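Local structure of MgGH51 (Meripilus giganteus, 6ZPV) at residues A[359-364]-A[388-394]. The protein probably removes terminal alpha-L-arabinofuranosyl residues from arabinose-containing polysaccharides, as a family GH51 glycoside hydrolase. Residues are numbered along the deposited sequence; the frame is centred on the assembly and turned at random.
Sequences YPYRWH and PVLSPVP. With MAN (alpha-D-mannopyranose), chain B.
In the (beta/alpha)8 barrel of this GH51 enzyme, W363 and L390 join the first turns of helix 359-373 to the proline-rich loop between strands 378-381 and 396-403, a worked example of how a loop without regular structure is tied to a barrel helix. The indole does most of the work. L390 CD1 lies over one face of its five-membered ring, 4.0 Å from the centroid and only 9° off the normal, a CH-pi contact. At the ring's edge W363 NE1 donates to P392 O (2.9 Å), meeting a lone pair in the carbonyl plane, while W363 CZ2 rests on P394 CB at 3.8 Å. This reach follows from chi1 of W363 (168°), which sets CG anti to the backbone N. The two methyls of L390 are shared among three residues: CD1, already over the indole, also touches Y359 CE2, while L390 CD2 packs on P360 CA at 3.8 Å. The hydroxyl of Y359 is hydrogen-bonded to V348 O and T382 N. P360 CG also meets P388 CG (3.8 Å), and a water donates to P360 O and accepts from S391 N (2.8 Å each). V389 and V393 turn away from the helix and line the surface on which a glycan, probably N-linked at N421, lies; V389 CG2 makes a van der Waals contact with mannose O6 at 3.7 Å. The loop thus has two faces, one turned to sugar and one fixed to the helix by apolar packing, with a direct and a water-mediated hydrogen bond engaging its backbone.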
ATOM      1  N   TYR A 359     -11.668 -22.006  11.203  1.00 11.66           N
ATOM      2  CA  TYR A 359     -10.879 -21.998   9.958  1.00 11.70           C
ATOM      3  C   TYR A 359     -10.810 -23.375   9.324  1.00 11.36           C
ATOM      4  O   TYR A 359     -10.807 -23.447   8.086  1.00 11.86           O
ATOM      5  CB  TYR A 359      -9.476 -21.418  10.137  1.00 11.35           C
ATOM      6  CG  TYR A 359      -8.773 -21.067   8.840  1.00 11.62           C
ATOM      7  CD1 TYR A 359      -9.249 -20.051   8.010  1.00 11.62           C
ATOM      8  CD2 TYR A 359      -7.571 -21.645   8.464  1.00 11.92           C
ATOM      9  CE1 TYR A 359      -8.575 -19.610   6.893  1.00 10.69           C
ATOM     10  CE2 TYR A 359      -6.859 -21.193   7.361  1.00 12.16           C
ATOM     11  CZ  TYR A 359      -7.334 -20.137   6.608  1.00 11.24           C
ATOM     12  OH  TYR A 359      -6.550 -19.651   5.572  1.00 10.83           O
ATOM     13  N   PRO A 360     -10.728 -24.520  10.052  1.00 12.43           N
ATOM     14  CA  PRO A 360     -10.656 -25.782   9.322  1.00 12.90           C
ATOM     15  C   PRO A 360     -11.784 -25.987   8.299  1.00 11.84           C
ATOM     16  O   PRO A 360     -11.518 -26.358   7.163  1.00 12.47           O
ATOM     17  CB  PRO A 360     -10.572 -26.809  10.406  1.00 14.31           C
ATOM     18  CG  PRO A 360      -9.875 -26.097  11.555  1.00 14.39           C
ATOM     19  CD  PRO A 360     -10.455 -24.696  11.498  1.00 13.56           C
ATOM     20  N   TYR A 361     -13.029 -25.710   8.659  1.00 12.92           N
ATOM     21  CA  TYR A 361     -14.121 -25.889   7.694  1.00 12.81           C
ATOM     22  C   TYR A 361     -14.141 -24.756   6.677  1.00 11.91           C
ATOM     23  O   TYR A 361     -14.548 -24.956   5.540  1.00 12.81           O
ATOM     24  CB  TYR A 361     -15.497 -26.155   8.344  1.00 13.92           C
ATOM     25  CG  TYR A 361     -16.186 -24.995   9.040  1.00 14.08           C
ATOM     26  CD1 TYR A 361     -16.720 -23.943   8.317  1.00 15.43           C
ATOM     27  CD2 TYR A 361     -16.359 -24.958  10.407  1.00 15.28           C
ATOM     28  CE1 TYR A 361     -17.390 -22.893   8.957  1.00 15.06           C
ATOM     29  CE2 TYR A 361     -17.004 -23.931  11.057  1.00 15.03           C
ATOM     30  CZ  TYR A 361     -17.563 -22.914  10.324  1.00 14.59           C
ATOM     31  OH  TYR A 361     -18.201 -21.882  11.009  1.00 17.78           O
ATOM     32  N   ARG A 362     -13.781 -23.538   7.098  1.00 11.32           N
ATOM     33  CA  ARG A 362     -13.755 -22.419   6.155  1.00 11.28           C
ATOM     34  C   ARG A 362     -12.666 -22.647   5.068  1.00 11.03           C
ATOM     35  O   ARG A 362     -12.966 -22.556   3.856  1.00 11.54           O
ATOM     36  CB  ARG A 362     -13.596 -21.077   6.860  1.00 11.24           C
ATOM     37  CG  ARG A 362     -14.756 -20.777   7.795  1.00 11.44           C
ATOM     38  CD  ARG A 362     -14.679 -19.414   8.483  1.00 11.27           C
ATOM     39  NE  ARG A 362     -13.550 -19.264   9.405  1.00 11.54           N
ATOM     40  CZ  ARG A 362     -12.465 -18.511   9.275  1.00 11.20           C
ATOM     41  NH1 ARG A 362     -12.203 -17.846   8.153  1.00 10.85           N
ATOM     42  NH2 ARG A 362     -11.635 -18.391  10.282  1.00 11.46           N
ATOM     43  N   TRP A 363     -11.455 -22.924   5.513  1.00 11.36           N
ATOM     44  CA  TRP A 363     -10.382 -23.323   4.583  1.00 11.24           C
ATOM     45  C   TRP A 363     -10.832 -24.509   3.741  1.00 11.07           C
ATOM     46  O   TRP A 363     -10.660 -24.496   2.503  1.00 11.91           O
ATOM     47  CB  TRP A 363      -9.126 -23.711   5.398  1.00 11.11           C
ATOM     48  CG  TRP A 363      -8.060 -24.395   4.585  1.00 11.42           C
ATOM     49  CD1 TRP A 363      -7.886 -25.727   4.411  1.00 12.55           C
ATOM     50  CD2 TRP A 363      -7.049 -23.756   3.784  1.00 11.29           C
ATOM     51  NE1 TRP A 363      -6.870 -25.978   3.552  1.00 12.63           N
ATOM     52  CE2 TRP A 363      -6.332 -24.783   3.158  1.00 11.79           C
ATOM     53  CE3 TRP A 363      -6.694 -22.425   3.500  1.00 11.27           C
ATOM     54  CZ2 TRP A 363      -5.269 -24.541   2.298  1.00 12.14           C
ATOM     55  CZ3 TRP A 363      -5.651 -22.190   2.648  1.00 11.45           C
ATOM     56  CH2 TRP A 363      -4.938 -23.237   2.053  1.00 12.09           C
ATOM     57  N   HIS A 364     -11.329 -25.577   4.343  1.00 11.82           N
ATOM     58  CA  HIS A 364     -11.684 -26.749   3.534  1.00 12.27           C
ATOM     59  C   HIS A 364     -12.686 -26.367   2.451  1.00 11.79           C
ATOM     60  O   HIS A 364     -12.495 -26.738   1.270  1.00 12.62           O
ATOM     61  CB  HIS A 364     -12.268 -27.841   4.420  1.00 13.03           C
ATOM     62  CG  HIS A 364     -12.729 -29.023   3.613  1.00 14.15           C
ATOM     63  ND1 HIS A 364     -13.972 -29.065   2.991  1.00 16.00           N
ATOM     64  CD2 HIS A 364     -12.075 -30.121   3.227  1.00 15.90           C
ATOM     65  CE1 HIS A 364     -14.075 -30.211   2.308  1.00 17.10           C
ATOM     66  NE2 HIS A 364     -12.971 -30.835   2.430  1.00 17.73           N
ATOM     67  N   PRO A 388      -4.374 -25.342  13.701  1.00 15.39           N
ATOM     68  CA  PRO A 388      -4.927 -26.674  13.544  1.00 15.76           C
ATOM     69  C   PRO A 388      -4.508 -27.305  12.240  1.00 15.45           C
ATOM     70  O   PRO A 388      -4.081 -26.655  11.292  1.00 15.44           O
ATOM     71  CB  PRO A 388      -6.438 -26.374  13.494  1.00 17.67           C
ATOM     72  CG  PRO A 388      -6.532 -24.989  12.897  1.00 15.42           C
ATOM     73  CD  PRO A 388      -5.336 -24.252  13.472  1.00 14.76           C
ATOM     74  N   VAL A 389      -4.736 -28.597  12.163  1.00 17.84           N
ATOM     75  CA  VAL A 389      -4.428 -29.375  10.964  1.00 16.51           C
ATOM     76  C   VAL A 389      -5.517 -29.166   9.905  1.00 15.68           C
ATOM     77  O   VAL A 389      -6.684 -29.340  10.180  1.00 17.80           O
ATOM     78  CB  VAL A 389      -4.341 -30.838  11.319  1.00 20.08           C
ATOM     79  CG1 VAL A 389      -4.017 -31.628  10.058  1.00 26.07           C
ATOM     80  CG2 VAL A 389      -3.344 -31.064  12.460  1.00 24.39           C
ATOM     81  N   LEU A 390      -5.127 -28.681   8.732  1.00 14.71           N
ATOM     82  CA  LEU A 390      -6.038 -28.328   7.651  1.00 14.11           C
ATOM     83  C   LEU A 390      -6.140 -29.376   6.558  1.00 14.70           C
ATOM     84  O   LEU A 390      -5.159 -30.060   6.284  1.00 15.74           O
ATOM     85  CB  LEU A 390      -5.659 -26.989   7.046  1.00 13.90           C
ATOM     86  CG  LEU A 390      -5.563 -25.824   8.024  1.00 13.11           C
ATOM     87  CD1 LEU A 390      -5.059 -24.567   7.289  1.00 14.72           C
ATOM     88  CD2 LEU A 390      -6.891 -25.537   8.694  1.00 14.35           C
ATOM     89  N   SER A 391      -7.313 -29.445   5.935  1.00 14.02           N
ATOM     90  CA  SER A 391      -7.580 -30.292   4.770  1.00 15.14           C
ATOM     91  C   SER A 391      -8.297 -29.417   3.753  1.00 14.43           C
ATOM     92  O   SER A 391      -9.312 -28.798   4.074  1.00 15.43           O
ATOM     93  CB  SER A 391      -8.481 -31.437   5.196  1.00 18.12           C
ATOM     94  OG  SER A 391      -8.809 -32.194   4.065  1.00 24.29           O
ATOM     95  N   PRO A 392      -7.847 -29.338   2.483  1.00 14.01           N
ATOM     96  CA  PRO A 392      -6.636 -29.989   1.970  1.00 14.34           C
ATOM     97  C   PRO A 392      -5.360 -29.451   2.629  1.00 15.11           C
ATOM     98  O   PRO A 392      -5.319 -28.385   3.231  1.00 14.32           O
ATOM     99  CB  PRO A 392      -6.704 -29.638   0.455  1.00 15.08           C
ATOM    100  CG  PRO A 392      -7.413 -28.353   0.395  1.00 15.69           C
ATOM    101  CD  PRO A 392      -8.447 -28.470   1.466  1.00 14.04           C
ATOM    102  N   VAL A 393      -4.297 -30.230   2.503  1.00 16.20           N
ATOM    103  CA  VAL A 393      -2.964 -29.849   3.039  1.00 16.07           C
ATOM    104  C   VAL A 393      -2.546 -28.557   2.367  1.00 14.82           C
ATOM    105  O   VAL A 393      -2.526 -28.433   1.141  1.00 15.54           O
ATOM    106  CB  VAL A 393      -1.931 -30.962   2.812  1.00 18.37           C
ATOM    107  CG1 VAL A 393      -0.529 -30.479   3.251  1.00 20.07           C
ATOM    108  CG2 VAL A 393      -2.290 -32.227   3.533  1.00 19.75           C
ATOM    109  N   PRO A 394      -2.282 -27.476   3.149  1.00 14.04           N
ATOM    110  CA  PRO A 394      -1.856 -26.226   2.556  1.00 14.29           C
ATOM    111  C   PRO A 394      -0.497 -26.375   1.880  1.00 14.25           C
ATOM    112  O   PRO A 394       0.442 -26.850   2.521  1.00 17.08           O
ATOM    113  CB  PRO A 394      -1.781 -25.235   3.708  1.00 14.48           C
ATOM    114  CG  PRO A 394      -2.518 -25.858   4.804  1.00 19.19           C
ATOM    115  CD  PRO A 394      -2.416 -27.351   4.604  1.00 15.20           C
TER
HETATM  116  C1  MAN B   6      -4.220 -33.079  16.960  1.00 40.70           C
HETATM  117  C2  MAN B   6      -5.132 -34.070  17.660  1.00 40.99           C
HETATM  118  C3  MAN B   6      -4.870 -35.545  17.235  1.00 40.52           C
HETATM  119  C4  MAN B   6      -4.900 -35.642  15.735  1.00 36.83           C
HETATM  120  C5  MAN B   6      -3.924 -34.642  15.086  1.00 30.32           C
HETATM  121  C6  MAN B   6      -3.947 -34.743  13.528  1.00 43.32           C
HETATM  122  O2  MAN B   6      -6.518 -33.734  17.366  1.00 42.49           O
HETATM  123  O3  MAN B   6      -5.897 -36.363  17.747  1.00 42.85           O
HETATM  124  O4  MAN B   6      -4.596 -36.984  15.338  1.00 43.32           O
HETATM  125  O5  MAN B   6      -4.248 -33.326  15.560  1.00 30.84           O
HETATM  126  O6  MAN B   6      -5.230 -34.233  13.068  1.00 47.46           O
HETATM  127  O   HOH W   1      -9.431 -28.223   7.365  1.00 16.51           O